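ABC transporter (PDB 4G68) probably serves as the extracellular solute-binding component of an ABC transporter, capturing sugars released from xylan for uptake by a thermophilic bacterium. Local coordinates at residues E50-K55 and S347-L352; T355-W360 and I375-N380. All coordinates share one frame; numbering follows the deposited sequence.

Interaction 1 joins the start of helix 52-66 to the C-terminal part of helix 332-353. Interaction 2 lies just beyond the end of that second helix, where strand 357-358 meets helix 372-382. The centres are 13 Å apart. Two probable hydrogen bonds tie them directly: Asp350 OD1 to Thr355 OG1 at 2.6 Å, and Ser347 OG to Trp360 N at 3.0 Å. Residues 347-352 and 355-360 therefore fold back on each other across a short turn, and each reaches a different outer partner. Tyr351 also touches Met378, so helix 332-353 reaches helix 372-382 directly. Both contacts are apolar and belong to the framework of a periplasmic-binding-protein-like fold.

Interaction 1: E50-K55 and S347-L352; sequences EPAKTK and SDMDYL
Glu50 OE1 receives two bonds from Thr54 at the start of the helix that carries Ala52 and Lys55 against Met349. Thr54 OG1 lies 2.6 Å from Glu50 OE1, on the syn side and 32° out of the carboxylate plane. Thr54 N adds a weak bond to the same oxygen. Pro51, at the N-cap, follows a cis peptide bond.

Across the contact, Met349 does most of the touching. Its CG is anti to the backbone N (chi1 176°), which sends the side chain out from its own helix. Met349 SD then rests 3.6 Å from Lys55 CB, and Met349 CG is 3.9 Å from the same atom. The chain bends at chi3 (80°), bringing Met349 CE to 4.3 Å from Ala52 CB. The sulfur is also 4.1 Å from Ala52 O. Lys55 contributes the base of its side chain. No hydrogen bond crosses between the segments.

Helix 52-66 connects the parallel strands 40-45 and 71-76 in a beta-alpha-beta unit. Helix 332-353 packs beside its first turn. Tyr351 extends from that helix to strand 357-358 and helix 372-382.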
ATOM      1  N   GLU C  50      -0.912 -15.481   6.818  1.00 36.60           N
ATOM      2  CA  GLU C  50      -0.267 -15.765   8.111  1.00 34.75           C
ATOM      3  C   GLU C  50       1.104 -15.074   8.227  1.00 33.60           C
ATOM      4  O   GLU C  50       1.816 -14.939   7.237  1.00 31.30           O
ATOM      5  CB  GLU C  50      -0.121 -17.281   8.332  1.00 38.63           C
ATOM      6  CG  GLU C  50      -1.423 -18.082   8.307  1.00 38.76           C
ATOM      7  CD  GLU C  50      -2.357 -17.733   9.442  1.00 38.27           C
ATOM      8  OE1 GLU C  50      -1.907 -17.139  10.463  1.00 33.44           O
ATOM      9  OE2 GLU C  50      -3.557 -18.067   9.293  1.00 40.49           O
ATOM     10  N   PRO C  51       1.505 -14.665   9.450  1.00 33.69           N
ATOM     11  CA  PRO C  51       0.819 -14.864  10.727  1.00 33.52           C
ATOM     12  C   PRO C  51      -0.179 -13.743  11.135  1.00 32.72           C
ATOM     13  O   PRO C  51      -0.696 -13.781  12.259  1.00 32.80           O
ATOM     14  CB  PRO C  51       2.003 -14.929  11.717  1.00 34.91           C
ATOM     15  CG  PRO C  51       2.973 -13.942  11.139  1.00 33.18           C
ATOM     16  CD  PRO C  51       2.867 -14.125   9.646  1.00 34.21           C
ATOM     17  N   ALA C  52      -0.446 -12.771  10.248  1.00 31.16           N
ATOM     18  CA  ALA C  52      -1.368 -11.649  10.560  1.00 28.05           C
ATOM     19  C   ALA C  52      -2.735 -12.159  11.006  1.00 28.88           C
ATOM     20  O   ALA C  52      -3.222 -11.742  12.061  1.00 29.08           O
ATOM     21  CB  ALA C  52      -1.511 -10.683   9.397  1.00 27.51           C
ATOM     22  N   LYS C  53      -3.300 -13.099  10.234  1.00 30.76           N
ATOM     23  CA  LYS C  53      -4.640 -13.657  10.503  1.00 30.70           C
ATOM     24  C   LYS C  53      -4.733 -14.215  11.926  1.00 31.19           C
ATOM     25  O   LYS C  53      -5.714 -13.957  12.624  1.00 31.54           O
ATOM     26  CB  LYS C  53      -5.029 -14.711   9.458  1.00 31.42           C
ATOM     27  CG  LYS C  53      -6.412 -15.331   9.658  1.00 36.67           C
ATOM     28  CD  LYS C  53      -6.500 -16.645   8.872  1.00 38.38           C
ATOM     29  CE  LYS C  53      -7.743 -17.470   9.210  1.00 39.85           C
ATOM     30  NZ  LYS C  53      -8.955 -16.657   8.879  1.00 40.37           N
ATOM     31  N   THR C  54      -3.698 -14.967  12.335  1.00 31.06           N
ATOM     32  CA  THR C  54      -3.579 -15.548  13.699  1.00 31.81           C
ATOM     33  C   THR C  54      -3.389 -14.438  14.729  1.00 31.28           C
ATOM     34  O   THR C  54      -4.015 -14.448  15.796  1.00 30.56           O
ATOM     35  CB  THR C  54      -2.377 -16.537  13.794  1.00 30.79           C
ATOM     36  OG1 THR C  54      -2.578 -17.644  12.890  1.00 32.18           O
ATOM     37  CG2 THR C  54      -2.154 -17.072  15.234  1.00 31.83           C
ATOM     38  N   LYS C  55      -2.519 -13.478  14.404  1.00 31.93           N
ATOM     39  CA  LYS C  55      -2.306 -12.333  15.296  1.00 33.42           C
ATOM     40  C   LYS C  55      -3.538 -11.462  15.571  1.00 32.26           C
ATOM     41  O   LYS C  55      -3.755 -11.004  16.723  1.00 29.32           O
ATOM     42  CB  LYS C  55      -1.138 -11.493  14.784  1.00 36.54           C
ATOM     43  CG  LYS C  55       0.140 -12.312  14.736  1.00 40.80           C
ATOM     44  CD  LYS C  55       0.683 -12.538  16.127  1.00 44.25           C
ATOM     45  CE  LYS C  55       1.518 -11.347  16.492  1.00 48.29           C
ATOM     46  NZ  LYS C  55       1.888 -11.462  17.915  1.00 47.67           N
ATOM     47  N   SER C 347      -1.319  -1.561  14.705  1.00 20.33           N
ATOM     48  CA  SER C 347      -0.093  -0.776  14.442  1.00 22.15           C
ATOM     49  C   SER C 347       1.154  -1.496  15.029  1.00 22.04           C
ATOM     50  O   SER C 347       2.191  -1.630  14.353  1.00 23.61           O
ATOM     51  CB  SER C 347      -0.235   0.624  15.038  1.00 23.81           C
ATOM     52  OG  SER C 347       0.956   1.426  14.809  1.00 22.57           O
ATOM     53  N   ASP C 348       1.070  -1.929  16.300  1.00 20.83           N
ATOM     54  CA  ASP C 348       2.202  -2.658  16.938  1.00 19.60           C
ATOM     55  C   ASP C 348       2.448  -4.037  16.271  1.00 22.40           C
ATOM     56  O   ASP C 348       3.601  -4.457  16.071  1.00 22.47           O
ATOM     57  CB  ASP C 348       1.882  -2.944  18.396  1.00 20.60           C
ATOM     58  CG  ASP C 348       1.978  -1.738  19.289  1.00 22.56           C
ATOM     59  OD1 ASP C 348       2.234  -0.607  18.809  1.00 19.97           O
ATOM     60  OD2 ASP C 348       1.830  -1.980  20.540  1.00 22.73           O
ATOM     61  N   MET C 349       1.365  -4.737  15.931  1.00 22.17           N
ATOM     62  CA  MET C 349       1.463  -6.006  15.216  1.00 23.58           C
ATOM     63  C   MET C 349       2.246  -5.758  13.905  1.00 22.95           C
ATOM     64  O   MET C 349       3.203  -6.457  13.634  1.00 25.42           O
ATOM     65  CB  MET C 349       0.055  -6.544  14.880  1.00 23.11           C
ATOM     66  CG  MET C 349       0.063  -7.827  14.045  1.00 25.42           C
ATOM     67  SD  MET C 349      -1.505  -8.262  13.273  1.00 18.99           S
ATOM     68  CE  MET C 349      -1.534  -7.193  11.824  1.00 24.82           C
ATOM     69  N   ASP C 350       1.825  -4.748  13.131  1.00 21.89           N
ATOM     70  CA  ASP C 350       2.393  -4.409  11.787  1.00 21.98           C
ATOM     71  C   ASP C 350       3.895  -4.220  11.898  1.00 24.56           C
ATOM     72  O   ASP C 350       4.686  -4.790  11.121  1.00 25.13           O
ATOM     73  CB  ASP C 350       1.807  -3.063  11.284  1.00 22.91           C
ATOM     74  CG  ASP C 350       0.511  -3.201  10.520  1.00 26.13           C
ATOM     75  OD1 ASP C 350       0.089  -4.356  10.226  1.00 24.88           O
ATOM     76  OD2 ASP C 350      -0.099  -2.113  10.204  1.00 24.36           O
ATOM     77  N   TYR C 351       4.276  -3.396  12.870  1.00 24.05           N
ATOM     78  CA  TYR C 351       5.683  -3.128  13.198  1.00 26.72           C
ATOM     79  C   TYR C 351       6.499  -4.408  13.497  1.00 27.90           C
ATOM     80  O   TYR C 351       7.617  -4.580  12.960  1.00 28.56           O
ATOM     81  CB  TYR C 351       5.747  -2.166  14.383  1.00 30.41           C
ATOM     82  CG  TYR C 351       7.129  -1.605  14.700  1.00 31.67           C
ATOM     83  CD1 TYR C 351       7.990  -1.197  13.672  1.00 35.38           C
ATOM     84  CD2 TYR C 351       7.550  -1.458  16.015  1.00 35.95           C
ATOM     85  CE1 TYR C 351       9.246  -0.683  13.945  1.00 37.60           C
ATOM     86  CE2 TYR C 351       8.809  -0.929  16.314  1.00 37.03           C
ATOM     87  CZ  TYR C 351       9.644  -0.542  15.276  1.00 38.80           C
ATOM     88  OH  TYR C 351      10.881  -0.020  15.565  1.00 40.39           O
ATOM     89  N   LEU C 352       5.922  -5.310  14.295  1.00 24.38           N
ATOM     90  CA  LEU C 352       6.610  -6.527  14.710  1.00 26.10           C
ATOM     91  C   LEU C 352       6.758  -7.553  13.590  1.00 27.91           C
ATOM     92  O   LEU C 352       7.808  -8.179  13.458  1.00 28.47           O
ATOM     93  CB  LEU C 352       5.878  -7.161  15.892  1.00 29.62           C
ATOM     94  CG  LEU C 352       6.111  -6.423  17.218  1.00 30.24           C
ATOM     95  CD1 LEU C 352       5.084  -6.831  18.270  1.00 31.50           C
ATOM     96  CD2 LEU C 352       7.532  -6.742  17.688  1.00 29.02           C
TER

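Interaction 2: T355-W360 and I375-N380; sequences TGLPAW and IQIMNN
Leu357 leaves its short strand with CB directed toward helix 372-382, where Ile377 and Met378 receive it. Leu357 CB is 6.0 Å from both Ile377 CG2 and Met378 CG, and touches neither. CG is anti to the carbonyl carbon (chi1 -70°), and from there the two methyl groups reach the helix. Leu357 CD1 meets one atom, Ile377 CG2, at 4.1 Å. Leu357 CD2 has two neighbours. It is 4.1 Å from Ile377 CG2 and equally 4.1 Å from Met378 CG, and lies between the side chains of these two consecutive residues.

The strand belongs to the mixed sheet of a bacterial extracellular solute-binding protein. Residues 357-358 pair antiparallel with the long strand 144-160, and Leu357 shares backbone hydrogen bonds with Gln152. Its side chain also touches Gln152 and Ala154. Leu357 is one of the points where helix 372-382 meets the sheet.

Ile377 presents its CG2 branch, which is anti to the backbone N. Its side chain lies at a slant to that of Leu357 and also touches Val156 and Ala299. Met378 runs alongside Leu357 in the reverse sense. The contact is made at its CG and not at the sulfur. Met378 also touches Tyr362. On the next turn, Asn380 ND2 donates a hydrogen bond to Ala299 O of strand 297-300.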
ATOM      1  N   THR C 355       3.921  -6.389   8.283  1.00 21.97           N
ATOM      2  CA  THR C 355       2.709  -6.263   7.459  1.00 23.19           C
ATOM      3  C   THR C 355       2.336  -4.802   7.229  1.00 23.59           C
ATOM      4  O   THR C 355       1.509  -4.491   6.356  1.00 20.46           O
ATOM      5  CB  THR C 355       1.459  -6.941   8.100  1.00 23.82           C
ATOM      6  OG1 THR C 355       1.293  -6.507   9.471  1.00 22.92           O
ATOM      7  CG2 THR C 355       1.523  -8.440   7.984  1.00 22.88           C
ATOM      8  N   GLY C 356       2.912  -3.912   8.039  1.00 22.84           N
ATOM      9  CA  GLY C 356       2.768  -2.479   7.798  1.00 23.84           C
ATOM     10  C   GLY C 356       3.840  -1.620   8.452  1.00 23.21           C
ATOM     11  O   GLY C 356       4.759  -2.151   9.086  1.00 19.10           O
ATOM     12  N   LEU C 357       3.749  -0.309   8.233  1.00 22.19           N
ATOM     13  CA  LEU C 357       4.531   0.661   9.004  1.00 22.62           C
ATOM     14  C   LEU C 357       3.619   1.312  10.073  1.00 22.19           C
ATOM     15  O   LEU C 357       2.513   1.782   9.726  1.00 22.97           O
ATOM     16  CB  LEU C 357       5.105   1.709   8.074  1.00 21.36           C
ATOM     17  CG  LEU C 357       6.215   1.166   7.172  1.00 24.99           C
ATOM     18  CD1 LEU C 357       6.332   2.035   5.926  1.00 25.06           C
ATOM     19  CD2 LEU C 357       7.551   1.021   7.943  1.00 26.63           C
ATOM     20  N   PRO C 358       4.060   1.329  11.364  1.00 22.53           N
ATOM     21  CA  PRO C 358       3.151   1.723  12.448  1.00 19.85           C
ATOM     22  C   PRO C 358       2.764   3.191  12.372  1.00 21.06           C
ATOM     23  O   PRO C 358       3.623   4.066  12.057  1.00 21.82           O
ATOM     24  CB  PRO C 358       3.988   1.463  13.723  1.00 21.67           C
ATOM     25  CG  PRO C 358       5.436   1.533  13.288  1.00 20.66           C
ATOM     26  CD  PRO C 358       5.388   0.898  11.896  1.00 22.53           C
ATOM     27  N   ALA C 359       1.492   3.490  12.632  1.00 21.01           N
ATOM     28  CA  ALA C 359       1.067   4.894  12.783  1.00 20.68           C
ATOM     29  C   ALA C 359       1.098   5.344  14.221  1.00 22.57           C
ATOM     30  O   ALA C 359       1.178   6.570  14.498  1.00 22.39           O
ATOM     31  CB  ALA C 359      -0.326   5.169  12.206  1.00 20.81           C
ATOM     32  N   TRP C 360       1.011   4.377  15.134  1.00 21.03           N
ATOM     33  CA  TRP C 360       1.008   4.699  16.563  1.00 23.35           C
ATOM     34  C   TRP C 360       2.418   4.651  17.047  1.00 25.44           C
ATOM     35  O   TRP C 360       3.253   3.971  16.430  1.00 23.80           O
ATOM     36  CB  TRP C 360       0.216   3.677  17.343  1.00 24.87           C
ATOM     37  CG  TRP C 360      -1.266   3.797  17.105  1.00 25.53           C
ATOM     38  CD1 TRP C 360      -1.954   3.634  15.888  1.00 22.08           C
ATOM     39  CD2 TRP C 360      -2.287   4.187  18.084  1.00 25.09           C
ATOM     40  NE1 TRP C 360      -3.309   3.839  16.061  1.00 22.65           N
ATOM     41  CE2 TRP C 360      -3.572   4.213  17.351  1.00 23.99           C
ATOM     42  CE3 TRP C 360      -2.272   4.550  19.454  1.00 23.68           C
ATOM     43  CZ2 TRP C 360      -4.773   4.517  17.989  1.00 23.95           C
ATOM     44  CZ3 TRP C 360      -3.493   4.861  20.066  1.00 22.27           C
ATOM     45  CH2 TRP C 360      -4.716   4.838  19.355  1.00 20.66           C
ATOM     46  N   ILE C 375      12.877  -2.403   9.911  1.00 21.87           N
ATOM     47  CA  ILE C 375      13.778  -1.317  10.297  1.00 22.13           C
ATOM     48  C   ILE C 375      14.428  -0.707   9.045  1.00 22.33           C
ATOM     49  O   ILE C 375      14.551   0.549   8.870  1.00 22.85           O
ATOM     50  CB  ILE C 375      14.876  -1.877  11.214  1.00 23.20           C
ATOM     51  CG1 ILE C 375      14.241  -2.364  12.516  1.00 25.05           C
ATOM     52  CG2 ILE C 375      15.913  -0.814  11.565  1.00 24.88           C
ATOM     53  CD1 ILE C 375      15.118  -3.259  13.357  1.00 27.33           C
ATOM     54  N   GLN C 376      14.825  -1.585   8.153  1.00 21.76           N
ATOM     55  CA  GLN C 376      15.485  -1.145   6.911  1.00 22.76           C
ATOM     56  C   GLN C 376      14.577  -0.246   6.042  1.00 21.76           C
ATOM     57  O   GLN C 376      15.019   0.815   5.539  1.00 17.42           O
ATOM     58  CB  GLN C 376      16.078  -2.329   6.136  1.00 23.71           C
ATOM     59  CG  GLN C 376      17.178  -1.851   5.175  1.00 27.08           C
ATOM     60  CD  GLN C 376      17.799  -2.956   4.348  1.00 30.17           C
ATOM     61  OE1 GLN C 376      19.031  -2.988   4.134  1.00 28.98           O
ATOM     62  NE2 GLN C 376      16.964  -3.887   3.912  1.00 27.97           N
ATOM     63  N   ILE C 377      13.317  -0.688   5.888  1.00 20.20           N
ATOM     64  CA  ILE C 377      12.303   0.085   5.222  1.00 18.97           C
ATOM     65  C   ILE C 377      12.275   1.461   5.878  1.00 20.64           C
ATOM     66  O   ILE C 377      12.435   2.451   5.186  1.00 24.91           O
ATOM     67  CB  ILE C 377      10.906  -0.596   5.168  1.00 18.36           C
ATOM     68  CG1 ILE C 377      10.943  -1.789   4.201  1.00 18.04           C
ATOM     69  CG2 ILE C 377       9.874   0.415   4.649  1.00 16.46           C
ATOM     70  CD1 ILE C 377       9.729  -2.737   4.259  1.00 19.90           C
ATOM     71  N   MET C 378      12.087   1.530   7.198  1.00 21.40           N
ATOM     72  CA  MET C 378      12.191   2.818   7.892  1.00 27.40           C
ATOM     73  C   MET C 378      13.440   3.644   7.490  1.00 30.35           C
ATOM     74  O   MET C 378      13.320   4.801   7.041  1.00 33.22           O
ATOM     75  CB  MET C 378      12.161   2.596   9.394  1.00 25.00           C
ATOM     76  CG  MET C 378      10.757   2.494   9.942  1.00 27.50           C
ATOM     77  SD  MET C 378      10.725   2.390  11.761  1.00 28.30           S
ATOM     78  CE  MET C 378      11.254   3.933  12.242  1.00 33.53           C
ATOM     79  N   ASN C 379      14.613   3.022   7.608  1.00 32.83           N
ATOM     80  CA  ASN C 379      15.925   3.646   7.317  1.00 31.80           C
ATOM     81  C   ASN C 379      16.294   3.966   5.854  1.00 28.46           C
ATOM     82  O   ASN C 379      16.742   5.076   5.539  1.00 28.60           O
ATOM     83  CB  ASN C 379      17.009   2.739   7.900  1.00 34.77           C
ATOM     84  CG  ASN C 379      16.993   2.741   9.404  1.00 33.36           C
ATOM     85  OD1 ASN C 379      16.283   3.553  10.033  1.00 33.61           O
ATOM     86  ND2 ASN C 379      17.781   1.860   9.993  1.00 34.15           N
ATOM     87  N   ASN C 380      16.188   2.976   4.989  1.00 26.47           N
ATOM     88  CA  ASN C 380      16.456   3.184   3.565  1.00 26.85           C
ATOM     89  C   ASN C 380      15.371   3.924   2.807  1.00 23.62           C
ATOM     90  O   ASN C 380      15.682   4.491   1.760  1.00 26.13           O
ATOM     91  CB  ASN C 380      16.749   1.873   2.866  1.00 24.34           C
ATOM     92  CG  ASN C 380      18.064   1.246   3.339  1.00 32.94           C
ATOM     93  OD1 ASN C 380      18.734   1.762   4.269  1.00 31.94           O
ATOM     94  ND2 ASN C 380      18.419   0.096   2.735  1.00 28.17           N
TER